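Local structure of polysialic acid O-acetyltransferase (Escherichia coli, 3JQY) at residues D29-D34 with F42-L47; N53-N58 with N62-E67; S202-A207 with A211-R216; N217-R222 with E227-D232. The protein catalyses the transfer of acetyl groups from acetyl-CoA to the sialic acid residues of long capsular polysialic acid chains. One frame throughout, in Å; residues are numbered along the deposited sequence.

Interaction 1. Residues D29-D34 with F42-L47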
loop_
_atom_site.group_PDB
_atom_site.type_symbol
_atom_site.label_atom_id
_atom_site.label_comp_id
_atom_site.label_asym_id
_atom_site.label_seq_id
_atom_site.Cartn_x
_atom_site.Cartn_y
_atom_site.Cartn_z
ATOM N N ASP B 29 -6.905 33.524 4.520
ATOM C CA ASP B 29 -5.472 33.534 4.252
ATOM C C ASP B 29 -4.873 32.150 4.003
ATOM O O ASP B 29 -3.741 32.042 3.530
ATOM C CB ASP B 29 -4.715 34.259 5.370
ATOM C CG ASP B 29 -5.097 33.766 6.754
ATOM O OD1 ASP B 29 -5.436 32.571 6.897
ATOM O OD2 ASP B 29 -5.051 34.578 7.705
ATOM N N SER B 30 -5.625 31.095 4.304
ATOM C CA SER B 30 -5.099 29.742 4.141
ATOM C C SER B 30 -5.446 29.131 2.784
ATOM O O SER B 30 -4.938 28.074 2.438
ATOM C CB SER B 30 -5.590 28.815 5.260
ATOM O OG SER B 30 -6.855 28.250 4.946
ATOM N N PHE B 31 -6.305 29.799 2.020
ATOM C CA PHE B 31 -6.753 29.263 0.738
ATOM C C PHE B 31 -6.227 30.034 -0.467
ATOM O O PHE B 31 -6.049 31.254 -0.423
ATOM C CB PHE B 31 -8.283 29.237 0.670
ATOM C CG PHE B 31 -8.897 27.956 1.166
ATOM C CD1 PHE B 31 -9.276 26.966 0.275
ATOM C CD2 PHE B 31 -9.113 27.752 2.525
ATOM C CE1 PHE B 31 -9.850 25.790 0.722
ATOM C CE2 PHE B 31 -9.689 26.574 2.982
ATOM C CZ PHE B 31 -10.057 25.591 2.080
ATOM N N SER B 32 -5.968 29.299 -1.540
ATOM C CA SER B 32 -5.817 29.897 -2.853
ATOM C C SER B 32 -7.015 29.435 -3.660
ATOM O O SER B 32 -7.418 28.276 -3.567
ATOM C CB SER B 32 -4.516 29.450 -3.513
ATOM O OG SER B 32 -4.536 28.061 -3.790
ATOM N N VAL B 33 -7.605 30.338 -4.431
ATOM C CA VAL B 33 -8.784 29.992 -5.204
ATOM C C VAL B 33 -8.531 30.260 -6.672
ATOM O O VAL B 33 -8.058 31.335 -7.040
ATOM C CB VAL B 33 -10.014 30.797 -4.747
ATOM C CG1 VAL B 33 -11.227 30.421 -5.581
ATOM C CG2 VAL B 33 -10.283 30.558 -3.265
ATOM N N ASP B 34 -8.831 29.270 -7.505
ATOM C CA ASP B 34 -8.742 29.429 -8.947
ATOM C C ASP B 34 -10.071 29.040 -9.580
ATOM O O ASP B 34 -10.561 27.932 -9.389
ATOM C CB ASP B 34 -7.615 28.574 -9.514
ATOM C CG ASP B 34 -7.397 28.819 -10.989
ATOM O OD1 ASP B 34 -7.372 30.001 -11.395
ATOM O OD2 ASP B 34 -7.256 27.832 -11.741
ATOM N N PHE B 42 -17.844 29.842 -3.136
ATOM C CA PHE B 42 -17.040 29.310 -2.048
ATOM C C PHE B 42 -17.445 30.079 -0.799
ATOM O O PHE B 42 -17.267 31.298 -0.734
ATOM C CB PHE B 42 -15.552 29.498 -2.370
ATOM C CG PHE B 42 -14.612 29.086 -1.262
ATOM C CD1 PHE B 42 -14.942 28.069 -0.379
ATOM C CD2 PHE B 42 -13.383 29.709 -1.121
ATOM C CE1 PHE B 42 -14.062 27.688 0.624
ATOM C CE2 PHE B 42 -12.505 29.337 -0.115
ATOM C CZ PHE B 42 -12.841 28.320 0.750
ATOM N N VAL B 43 -18.034 29.379 0.166
ATOM C CA VAL B 43 -18.405 29.986 1.438
ATOM C C VAL B 43 -17.536 29.368 2.520
ATOM O O VAL B 43 -17.570 28.155 2.728
ATOM C CB VAL B 43 -19.885 29.743 1.777
ATOM C CG1 VAL B 43 -20.232 30.374 3.118
ATOM C CG2 VAL B 43 -20.779 30.294 0.672
ATOM N N CYS B 44 -16.748 30.197 3.197
ATOM C CA CYS B 44 -15.771 29.683 4.146
ATOM C C CYS B 44 -15.889 30.386 5.490
ATOM O O CYS B 44 -15.826 31.612 5.562
ATOM C CB CYS B 44 -14.360 29.862 3.590
ATOM S SG CYS B 44 -13.100 28.906 4.459
ATOM N N GLY B 45 -16.057 29.601 6.548
ATOM C CA GLY B 45 -16.169 30.142 7.891
ATOM C C GLY B 45 -14.833 30.527 8.496
ATOM O O GLY B 45 -13.814 30.611 7.807
ATOM N N ASP B 46 -14.839 30.780 9.799
ATOM C CA ASP B 46 -13.606 31.101 10.506
ATOM C C ASP B 46 -12.882 29.811 10.861
ATOM O O ASP B 46 -13.282 29.102 11.778
ATOM C CB ASP B 46 -13.920 31.916 11.755
ATOM C CG ASP B 46 -14.425 33.305 11.418
ATOM O OD1 ASP B 46 -13.766 33.984 10.607
ATOM O OD2 ASP B 46 -15.470 33.719 11.954
ATOM N N LEU B 47 -11.821 29.511 10.123
ATOM C CA LEU B 47 -11.134 28.237 10.270
ATOM C C LEU B 47 -10.130 28.287 11.408
ATOM O O LEU B 47 -9.799 29.358 11.909
ATOM C CB LEU B 47 -10.414 27.867 8.976
ATOM C CG LEU B 47 -11.302 27.878 7.730
ATOM C CD1 LEU B 47 -10.479 27.466 6.519
ATOM C CD2 LEU B 47 -12.515 26.973 7.917
#
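Phe31 and Phe42 meet in the core of the left-handed beta-helix, near its N-terminal end, where strands 31-34 and 42-44 belong to different walls of the coil and turn side chains toward a common interior. The short strand axes stay 11.0 Å apart and run nearly antiparallel, at 168°, so side chains rather than backbone pairing join them.

The aromatic pair is edge-to-face. Phe42 has CG anti to its backbone N (chi1 175°), which carries the ring inward until its CZ stands over the centre of the Phe31 ring, 3.8 Å above the plane. The ring planes are inclined at 53° and the centroids are 5.0 Å apart. A sulfur-aromatic contact adds to this, with Cys44 SG placed obliquely 5.1 Å from the centroid of Phe31.

Aliphatic groups complete the packing. Val33 CG2 lies 3.9 Å from Phe42 CD2, while Leu47 CD1 comes to the edge of Phe31, 3.7 Å from its CE2. Leu64 and Ile66 of the next coil pack against Phe42 as well. Exchanging Phe31 for an alanine would probably open a gap in the core, leaving Phe42 CZ without the ring face it points at and taking from Leu47 CD1 the ring edge it rests on.

The polar exception is Ser30, whose OG lies near Asn53, an uncertain polar contact, and comes within 4.0 Å of Leu47 CD1.

Interaction 2. Residues N53-N58 with N62-E67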
loop_
_atom_site.group_PDB
_atom_site.type_symbol
_atom_site.label_atom_id
_atom_site.label_comp_id
_atom_site.label_asym_id
_atom_site.label_seq_id
_atom_site.Cartn_x
_atom_site.Cartn_y
_atom_site.Cartn_z
ATOM N N ASN B 53 -4.137 25.472 1.643
ATOM C CA ASN B 53 -5.317 24.875 1.022
ATOM C C ASN B 53 -5.601 25.457 -0.355
ATOM O O ASN B 53 -5.207 26.586 -0.659
ATOM C CB ASN B 53 -6.530 25.057 1.924
ATOM C CG ASN B 53 -6.280 24.557 3.323
ATOM O OD1 ASN B 53 -6.314 25.324 4.296
ATOM N ND2 ASN B 53 -6.006 23.270 3.436
ATOM N N LYS B 54 -6.289 24.685 -1.191
ATOM C CA LYS B 54 -6.592 25.129 -2.545
ATOM C C LYS B 54 -7.983 24.696 -3.000
ATOM O O LYS B 54 -8.424 23.591 -2.705
ATOM C CB LYS B 54 -5.537 24.584 -3.510
ATOM C CG LYS B 54 -4.131 25.117 -3.248
ATOM C CD LYS B 54 -3.053 24.076 -3.554
ATOM C CE LYS B 54 -3.166 23.534 -4.971
ATOM N NZ LYS B 54 -3.160 24.619 -5.991
ATOM N N VAL B 55 -8.670 25.585 -3.711
ATOM C CA VAL B 55 -9.907 25.225 -4.385
ATOM C C VAL B 55 -9.771 25.585 -5.862
ATOM O O VAL B 55 -9.297 26.669 -6.216
ATOM C CB VAL B 55 -11.143 25.896 -3.753
ATOM C CG1 VAL B 55 -11.003 27.400 -3.769
ATOM C CG2 VAL B 55 -12.418 25.473 -4.486
ATOM N N GLN B 56 -10.150 24.641 -6.712
ATOM C CA GLN B 56 -10.052 24.793 -8.151
ATOM C C GLN B 56 -11.418 24.505 -8.749
ATOM O O GLN B 56 -11.930 23.399 -8.621
ATOM C CB GLN B 56 -9.018 23.811 -8.710
ATOM C CG GLN B 56 -8.903 23.806 -10.223
ATOM C CD GLN B 56 -8.102 24.973 -10.745
ATOM O OE1 GLN B 56 -6.976 25.214 -10.303
ATOM N NE2 GLN B 56 -8.672 25.705 -11.697
ATOM N N PHE B 57 -12.013 25.501 -9.396
ATOM C CA PHE B 57 -13.290 25.318 -10.075
ATOM C C PHE B 57 -13.033 25.166 -11.569
ATOM O O PHE B 57 -12.707 26.144 -12.245
ATOM C CB PHE B 57 -14.202 26.536 -9.866
ATOM C CG PHE B 57 -14.677 26.736 -8.440
ATOM C CD1 PHE B 57 -15.687 25.946 -7.913
ATOM C CD2 PHE B 57 -14.149 27.748 -7.655
ATOM C CE1 PHE B 57 -16.142 26.138 -6.623
ATOM C CE2 PHE B 57 -14.600 27.951 -6.361
ATOM C CZ PHE B 57 -15.601 27.146 -5.844
ATOM N N ASN B 58 -13.164 23.945 -12.079
ATOM C CA ASN B 58 -13.047 23.690 -13.515
ATOM C C ASN B 58 -14.422 23.363 -14.089
ATOM O O ASN B 58 -14.619 22.311 -14.700
ATOM C CB ASN B 58 -12.105 22.517 -13.796
ATOM C CG ASN B 58 -10.644 22.846 -13.541
ATOM O OD1 ASN B 58 -10.232 24.000 -13.604
ATOM N ND2 ASN B 58 -9.853 21.818 -13.254
ATOM N N ASN B 62 -20.846 25.357 -9.232
ATOM C CA ASN B 62 -20.397 24.495 -8.142
ATOM C C ASN B 62 -20.470 25.242 -6.825
ATOM O O ASN B 62 -20.485 26.467 -6.803
ATOM C CB ASN B 62 -18.955 24.062 -8.383
ATOM C CG ASN B 62 -18.788 23.309 -9.683
ATOM O OD1 ASN B 62 -18.206 23.814 -10.642
ATOM N ND2 ASN B 62 -19.304 22.096 -9.723
ATOM N N LYS B 63 -20.512 24.503 -5.722
ATOM C CA LYS B 63 -20.490 25.127 -4.407
ATOM C C LYS B 63 -19.606 24.373 -3.423
ATOM O O LYS B 63 -19.722 23.153 -3.273
ATOM C CB LYS B 63 -21.901 25.270 -3.841
ATOM C CG LYS B 63 -21.970 26.197 -2.614
ATOM C CD LYS B 63 -23.411 26.462 -2.186
ATOM C CE LYS B 63 -23.477 27.425 -1.009
ATOM N NZ LYS B 63 -24.884 27.670 -0.582
ATOM N N LEU B 64 -18.716 25.116 -2.770
ATOM C CA LEU B 64 -17.916 24.602 -1.662
ATOM C C LEU B 64 -18.295 25.368 -0.403
ATOM O O LEU B 64 -18.238 26.600 -0.384
ATOM C CB LEU B 64 -16.425 24.780 -1.936
ATOM C CG LEU B 64 -15.476 24.506 -0.764
ATOM C CD1 LEU B 64 -15.622 23.074 -0.285
ATOM C CD2 LEU B 64 -14.031 24.804 -1.143
ATOM N N ILE B 65 -18.683 24.632 0.632
ATOM C CA ILE B 65 -19.022 25.211 1.926
ATOM C C ILE B 65 -18.125 24.589 2.984
ATOM O O ILE B 65 -18.101 23.366 3.143
ATOM C CB ILE B 65 -20.466 24.874 2.332
ATOM C CG1 ILE B 65 -21.463 25.489 1.355
ATOM C CG2 ILE B 65 -20.742 25.338 3.776
ATOM C CD1 ILE B 65 -22.850 24.897 1.478
ATOM N N ILE B 66 -17.380 25.420 3.700
ATOM C CA ILE B 66 -16.589 24.927 4.820
ATOM C C ILE B 66 -16.977 25.731 6.050
ATOM O O ILE B 66 -16.886 26.955 6.048
ATOM C CB ILE B 66 -15.078 25.088 4.565
ATOM C CG1 ILE B 66 -14.675 24.418 3.249
ATOM C CG2 ILE B 66 -14.278 24.525 5.748
ATOM C CD1 ILE B 66 -13.192 24.482 2.953
ATOM N N GLU B 67 -17.411 25.044 7.102
ATOM C CA GLU B 67 -17.992 25.731 8.253
ATOM C C GLU B 67 -16.949 26.263 9.239
ATOM O O GLU B 67 -15.751 26.022 9.086
ATOM C CB GLU B 67 -19.016 24.826 8.946
ATOM C CG GLU B 67 -20.138 24.383 7.998
ATOM C CD GLU B 67 -21.241 23.606 8.688
ATOM O OE1 GLU B 67 -21.101 23.306 9.894
ATOM O OE2 GLU B 67 -22.261 23.304 8.020
#
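Val55 and Leu64 face each other across the coil with CA atoms 8.5 Å apart, and Phe57 and Asn62 with CA atoms 7.4 Å apart, distances too wide for backbone pairing. This is the usual arrangement within one coil of a left-handed beta-helix: strands 53-58 and 63-66 each pair in parallel with strands of adjacent coils, and they meet one another through the interior.

The first pair is purely aliphatic. Val55 and Leu64 reach toward each other tip to tip, CG2 of the valine lying 3.8 Å from CD2 of the leucine. Leu64 can reach that far because its CG is anti to the backbone N (chi1 170°). Val55 CG2 serves a second neighbour on its own strand, sitting 3.7 Å above the plane of the Phe57 ring and offset toward the rim.

Phe57 and Asn62 instead slide past one another in opposite directions, with ring and amide planes only 18° apart. The Phe57 ring also meets that of Phe79, from the following coil, in a nearly parallel arrangement. Against Asn62 the phenylalanine offers its edge: Asn62 CB lies near the ring plane, 3.8 Å from CD1 and 3.9 Å from CE1 of Phe57.

Interaction 3. Residues S202-A207 with A211-R216; sequences SMCAAA and AKIIKR
Ala205 receives two residues of the opposite strand, Ile214 and Lys215, making the pairing of 202-207 with 211-216 a worked example of the classic beta bulge in an antiparallel hairpin. Ala205 O accepts from Ile214 N at 2.8 Å and, over a longer bond, from Lys215 N at 3.3 Å, while Ala205 N donates to Lys215 O. Beyond the bulge, Ala207 and Lys212 form a regular hydrogen-bonded pair.

With the bulge, the two isoleucines end up on different sides of the hairpin. Ile214 holds CG1 between its backbone N and carbonyl carbon (chi1 65°), which lays that branch along the alanine strand; its CD1 ends 3.9 Å from Ala207 CB. Ile213 occupies the other face of the hairpin. There a bend at chi2 (-62°) brings CD1 across to the partner strand, 4.0 Å from Cys204 CB and 4.2 Å from Ala206 CB.

On the same face Arg216 extends from CG to NE. Its guanidinium has Ile213 CG2 over the centre of one face, 4.2 Å above the plane, and its CG passes 4.1 Å from Cys204 SG. Lys215 probably binds acetyl-CoA, as in related enzymes. Of its side chain, only CB comes near Ala205; bends at chi2 and chi4 lead its amine away, and Ile158 of a neighbouring subunit packs on it.

Strand 204-208 pairs in parallel with strand 189-190 and antiparallel with 211-216, which forms the outermost strand of this sheet within the chain, while Ser202 and Met203 rest against Leu242 of helix 233-245.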
loop_
_atom_site.group_PDB
_atom_site.type_symbol
_atom_site.label_atom_id
_atom_site.label_comp_id
_atom_site.label_asym_id
_atom_site.label_seq_id
_atom_site.Cartn_x
_atom_site.Cartn_y
_atom_site.Cartn_z
ATOM N N SER B 202 -23.528 -2.233 10.594
ATOM C CA SER B 202 -23.231 -1.503 11.821
ATOM C C SER B 202 -22.584 -2.383 12.888
ATOM O O SER B 202 -22.883 -3.568 12.991
ATOM C CB SER B 202 -24.519 -0.890 12.373
ATOM O OG SER B 202 -24.263 -0.199 13.581
ATOM N N MET B 203 -21.685 -1.795 13.672
ATOM C CA MET B 203 -21.052 -2.477 14.800
ATOM C C MET B 203 -20.307 -3.762 14.418
ATOM O O MET B 203 -20.380 -4.768 15.119
ATOM C CB MET B 203 -22.073 -2.723 15.916
ATOM C CG MET B 203 -22.502 -1.421 16.601
ATOM S SD MET B 203 -23.832 -1.603 17.818
ATOM C CE MET B 203 -25.212 -1.950 16.729
ATOM N N CYS B 204 -19.575 -3.706 13.307
ATOM C CA CYS B 204 -18.745 -4.826 12.861
ATOM C C CYS B 204 -17.338 -4.345 12.577
ATOM O O CYS B 204 -17.142 -3.191 12.222
ATOM C CB CYS B 204 -19.285 -5.416 11.563
ATOM S SG CYS B 204 -20.843 -6.296 11.705
ATOM N N ALA B 205 -16.367 -5.244 12.718
ATOM C CA ALA B 205 -15.012 -4.983 12.251
ATOM C C ALA B 205 -14.781 -5.800 10.982
ATOM O O ALA B 205 -15.110 -6.987 10.933
ATOM C CB ALA B 205 -13.998 -5.360 13.316
ATOM N N ALA B 206 -14.238 -5.152 9.952
ATOM C CA ALA B 206 -13.939 -5.815 8.688
ATOM C C ALA B 206 -12.486 -5.559 8.315
ATOM O O ALA B 206 -11.940 -4.499 8.626
ATOM C CB ALA B 206 -14.850 -5.294 7.595
ATOM N N ALA B 207 -11.871 -6.520 7.635
ATOM C CA ALA B 207 -10.499 -6.379 7.171
ATOM C C ALA B 207 -10.207 -7.349 6.033
ATOM O O ALA B 207 -10.915 -8.340 5.856
ATOM C CB ALA B 207 -9.502 -6.593 8.328
ATOM N N ALA B 211 -12.070 -7.132 1.712
ATOM C CA ALA B 211 -12.397 -7.153 3.127
ATOM C C ALA B 211 -13.553 -8.108 3.420
ATOM O O ALA B 211 -14.460 -8.291 2.593
ATOM C CB ALA B 211 -12.718 -5.739 3.618
ATOM N N LYS B 212 -13.488 -8.739 4.586
ATOM C CA LYS B 212 -14.560 -9.592 5.067
ATOM C C LYS B 212 -14.836 -9.190 6.501
ATOM O O LYS B 212 -13.959 -8.647 7.173
ATOM C CB LYS B 212 -14.144 -11.061 5.029
ATOM C CG LYS B 212 -13.588 -11.517 3.693
ATOM C CD LYS B 212 -14.623 -11.370 2.593
ATOM C CE LYS B 212 -14.159 -12.048 1.315
ATOM N NZ LYS B 212 -13.671 -13.428 1.592
ATOM N N ILE B 213 -16.038 -9.460 6.980
ATOM C CA ILE B 213 -16.321 -9.281 8.379
ATOM C C ILE B 213 -15.492 -10.215 9.259
ATOM O O ILE B 213 -15.538 -11.396 9.085
ATOM C CB ILE B 213 -17.807 -9.487 8.741
ATOM C CG1 ILE B 213 -18.684 -8.611 7.921
ATOM C CG2 ILE B 213 -18.032 -9.303 10.210
ATOM C CD1 ILE B 213 -18.465 -7.342 8.099
ATOM N N ILE B 214 -14.771 -9.661 10.207
ATOM C CA ILE B 214 -13.933 -10.492 11.071
ATOM C C ILE B 214 -14.436 -10.534 12.516
ATOM O O ILE B 214 -14.034 -11.401 13.294
ATOM C CB ILE B 214 -12.459 -10.047 11.040
ATOM C CG1 ILE B 214 -12.311 -8.645 11.627
ATOM C CG2 ILE B 214 -11.907 -10.116 9.623
ATOM C CD1 ILE B 214 -10.879 -8.140 11.640
ATOM N N LYS B 215 -15.321 -9.606 12.868
ATOM C CA LYS B 215 -15.917 -9.592 14.199
ATOM C C LYS B 215 -17.235 -8.844 14.171
ATOM O O LYS B 215 -17.356 -7.803 13.523
ATOM C CB LYS B 215 -14.983 -8.939 15.218
ATOM C CG LYS B 215 -15.338 -9.242 16.672
ATOM C CD LYS B 215 -14.719 -10.560 17.112
ATOM C CE LYS B 215 -15.009 -10.854 18.570
ATOM N NZ LYS B 215 -16.409 -11.323 18.770
ATOM N N ARG B 216 -18.228 -9.381 14.873
ATOM C CA ARG B 216 -19.523 -8.730 14.962
ATOM C C ARG B 216 -19.753 -8.274 16.393
ATOM O O ARG B 216 -19.028 -8.674 17.302
ATOM C CB ARG B 216 -20.636 -9.683 14.515
ATOM C CG ARG B 216 -20.528 -10.110 13.059
ATOM C CD ARG B 216 -21.601 -11.125 12.692
ATOM N NE ARG B 216 -21.477 -11.569 11.307
ATOM C CZ ARG B 216 -22.014 -10.934 10.269
ATOM N NH1 ARG B 216 -22.716 -9.824 10.458
ATOM N NH2 ARG B 216 -21.849 -11.410 9.041
#

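Interaction 4. Residues N217-R222 with E227-D232; sequences NIIWAR and ELISDD
Ile219 and Ile229 make the apolar half of this contact. Their side chains cross at about a right angle, Ile219 CG2 meeting Ile229 CD1 at 3.7 Å. Ile229, in the short 3-10 segment, reaches its partner by an extended chain (chi2 178°), whereas Ile219 touches it with the short branch, since CG1 is the one anti to the backbone N. Cys235 of helix 233-245 packs on both.

The second contact sets a methyl group against a carboxylate: Ala221 CB lies 4.0 Å from Asp232 OD2. Across the contact, the polar link to that oxygen runs through a water. The water accepts from Arg222 N at 2.9 Å and donates to Asp232 OD2 at 2.8 Å, thereby tying the end of one segment to the other. Asp232 OD2 also accepts from Cys235 N, and OD1 is hydrogen-bonded to Thr223 OG1.

Within 227-232 a neighbouring aspartate shapes the turn. Asp231 OD2 is gripped by two backbone donors, Glu227 N at 3.0 Å on its anti lone pair and Leu228 N, also at 3.0 Å, from above the carboxylate plane. Asp231 N returns a bond to Leu228 O in the 3-10 segment.

Ile219 and Trp220 pair in an antiparallel ladder with a strand of a neighbouring subunit, and Arg222 O is hydrogen-bonded to His147 ND1 of that subunit, a residue of the probable acetyl-CoA site. The arrangement is thus a beta sheet continued across the subunit interface, next to the N-cap of helix 233-245, Asp232.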
loop_
_atom_site.group_PDB
_atom_site.type_symbol
_atom_site.label_atom_id
_atom_site.label_comp_id
_atom_site.label_asym_id
_atom_site.label_seq_id
_atom_site.Cartn_x
_atom_site.Cartn_y
_atom_site.Cartn_z
ATOM N N ASN B 217 -20.748 -7.417 16.583
ATOM C CA ASN B 217 -21.119 -6.956 17.915
ATOM C C ASN B 217 -20.008 -6.169 18.592
ATOM O O ASN B 217 -19.731 -6.377 19.770
ATOM C CB ASN B 217 -21.508 -8.144 18.795
ATOM C CG ASN B 217 -22.676 -8.935 18.231
ATOM O OD1 ASN B 217 -22.680 -10.167 18.254
ATOM N ND2 ASN B 217 -23.668 -8.229 17.714
ATOM N N ILE B 218 -19.374 -5.261 17.854
ATOM C CA ILE B 218 -18.317 -4.435 18.431
ATOM C C ILE B 218 -18.564 -2.944 18.236
ATOM O O ILE B 218 -19.409 -2.536 17.439
ATOM C CB ILE B 218 -16.924 -4.791 17.844
ATOM C CG1 ILE B 218 -16.894 -4.561 16.328
ATOM C CG2 ILE B 218 -16.571 -6.228 18.153
ATOM C CD1 ILE B 218 -16.490 -3.164 15.918
ATOM N N ILE B 219 -17.807 -2.144 18.979
ATOM C CA ILE B 219 -17.798 -0.694 18.840
ATOM C C ILE B 219 -16.427 -0.209 19.316
ATOM O O ILE B 219 -15.783 -0.873 20.128
ATOM C CB ILE B 219 -18.933 -0.034 19.655
ATOM C CG1 ILE B 219 -19.191 1.392 19.162
ATOM C CG2 ILE B 219 -18.621 -0.053 21.155
ATOM C CD1 ILE B 219 -20.484 2.001 19.692
ATOM N N TRP B 220 -15.979 0.933 18.801
ATOM C CA TRP B 220 -14.638 1.451 19.097
ATOM C C TRP B 220 -14.717 2.757 19.876
ATOM O O TRP B 220 -15.781 3.363 19.975
ATOM C CB TRP B 220 -13.885 1.703 17.784
ATOM C CG TRP B 220 -14.586 2.734 16.945
ATOM C CD1 TRP B 220 -15.676 2.535 16.146
ATOM C CD2 TRP B 220 -14.275 4.131 16.861
ATOM N NE1 TRP B 220 -16.056 3.720 15.558
ATOM C CE2 TRP B 220 -15.213 4.716 15.980
ATOM C CE3 TRP B 220 -13.283 4.942 17.429
ATOM C CZ2 TRP B 220 -15.189 6.076 15.654
ATOM C CZ3 TRP B 220 -13.267 6.301 17.110
ATOM C CH2 TRP B 220 -14.213 6.850 16.234
ATOM N N ALA B 221 -13.584 3.190 20.422
ATOM C CA ALA B 221 -13.488 4.514 21.027
ATOM C C ALA B 221 -12.137 5.140 20.708
ATOM O O ALA B 221 -11.175 4.439 20.383
ATOM C CB ALA B 221 -13.702 4.438 22.538
ATOM N N ARG B 222 -12.066 6.462 20.815
ATOM C CA ARG B 222 -10.852 7.182 20.460
ATOM C C ARG B 222 -9.789 7.093 21.563
ATOM O O ARG B 222 -8.607 6.891 21.281
ATOM C CB ARG B 222 -11.188 8.639 20.140
ATOM C CG ARG B 222 -10.177 9.338 19.248
ATOM C CD ARG B 222 -10.653 10.736 18.875
ATOM N NE ARG B 222 -11.672 10.746 17.825
ATOM C CZ ARG B 222 -11.411 11.017 16.549
ATOM N NH1 ARG B 222 -12.383 11.029 15.646
ATOM N NH2 ARG B 222 -10.164 11.286 16.178
ATOM N N GLU B 227 -11.231 1.289 29.155
ATOM C CA GLU B 227 -11.267 -0.167 29.279
ATOM C C GLU B 227 -12.704 -0.680 29.215
ATOM O O GLU B 227 -12.947 -1.864 28.962
ATOM C CB GLU B 227 -10.591 -0.618 30.576
ATOM C CG GLU B 227 -9.185 -0.065 30.757
ATOM C CD GLU B 227 -8.338 -0.897 31.707
ATOM O OE1 GLU B 227 -7.102 -0.712 31.716
ATOM O OE2 GLU B 227 -8.907 -1.738 32.435
ATOM N N LEU B 228 -13.650 0.225 29.449
ATOM C CA LEU B 228 -15.069 -0.080 29.325
ATOM C C LEU B 228 -15.703 0.946 28.408
ATOM O O LEU B 228 -15.214 2.068 28.302
ATOM C CB LEU B 228 -15.761 -0.019 30.685
ATOM C CG LEU B 228 -15.324 -1.010 31.763
ATOM C CD1 LEU B 228 -15.951 -0.634 33.101
ATOM C CD2 LEU B 228 -15.691 -2.429 31.365
ATOM N N ILE B 229 -16.795 0.567 27.752
ATOM C CA ILE B 229 -17.531 1.516 26.928
ATOM C C ILE B 229 -17.862 2.795 27.706
ATOM O O ILE B 229 -17.764 3.901 27.168
ATOM C CB ILE B 229 -18.817 0.886 26.365
ATOM C CG1 ILE B 229 -18.462 -0.128 25.271
ATOM C CG2 ILE B 229 -19.748 1.963 25.832
ATOM C CD1 ILE B 229 -19.649 -0.842 24.673
ATOM N N SER B 230 -18.231 2.644 28.976
ATOM C CA SER B 230 -18.656 3.782 29.793
ATOM C C SER B 230 -17.525 4.768 30.104
ATOM O O SER B 230 -17.772 5.872 30.598
ATOM C CB SER B 230 -19.315 3.300 31.091
ATOM O OG SER B 230 -18.437 2.477 31.841
ATOM N N ASP B 231 -16.290 4.374 29.815
ATOM C CA ASP B 231 -15.137 5.239 30.066
ATOM C C ASP B 231 -15.010 6.368 29.045
ATOM O O ASP B 231 -14.273 7.331 29.266
ATOM C CB ASP B 231 -13.841 4.425 30.090
ATOM C CG ASP B 231 -13.733 3.534 31.311
ATOM O OD1 ASP B 231 -14.362 3.850 32.343
ATOM O OD2 ASP B 231 -13.015 2.517 31.239
ATOM N N ASP B 232 -15.720 6.249 27.926
ATOM C CA ASP B 232 -15.650 7.266 26.881
ATOM C C ASP B 232 -17.031 7.818 26.554
ATOM O O ASP B 232 -17.944 7.060 26.223
ATOM C CB ASP B 232 -15.010 6.698 25.615
ATOM C CG ASP B 232 -14.879 7.739 24.522
ATOM O OD1 ASP B 232 -13.967 8.587 24.609
ATOM O OD2 ASP B 232 -15.695 7.719 23.582
HETATM O O HOH W 1 -14.650 7.850 21.001
#

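The four contacts mark the two ends of the beta-helix. Interactions 1 and 2 are successive layers of its core, centres 8 Å apart: Gly45 N probably bonds to Ile66 O at 2.8 Å, and the strands of one continue in parallel beside those of the other. Interactions 3 and 4, with centres 16 Å apart, follow each other at the C-terminal end, joined by a probable hydrogen bond from Ile218 N to Met203 O at 3.0 Å. Both touch a neighbouring subunit and lie near residues of the likely acetyl-CoA site, Lys215 belonging to interaction 3 itself. Interaction 1 is remote from them, its centre about 38 Å from that of interaction 3.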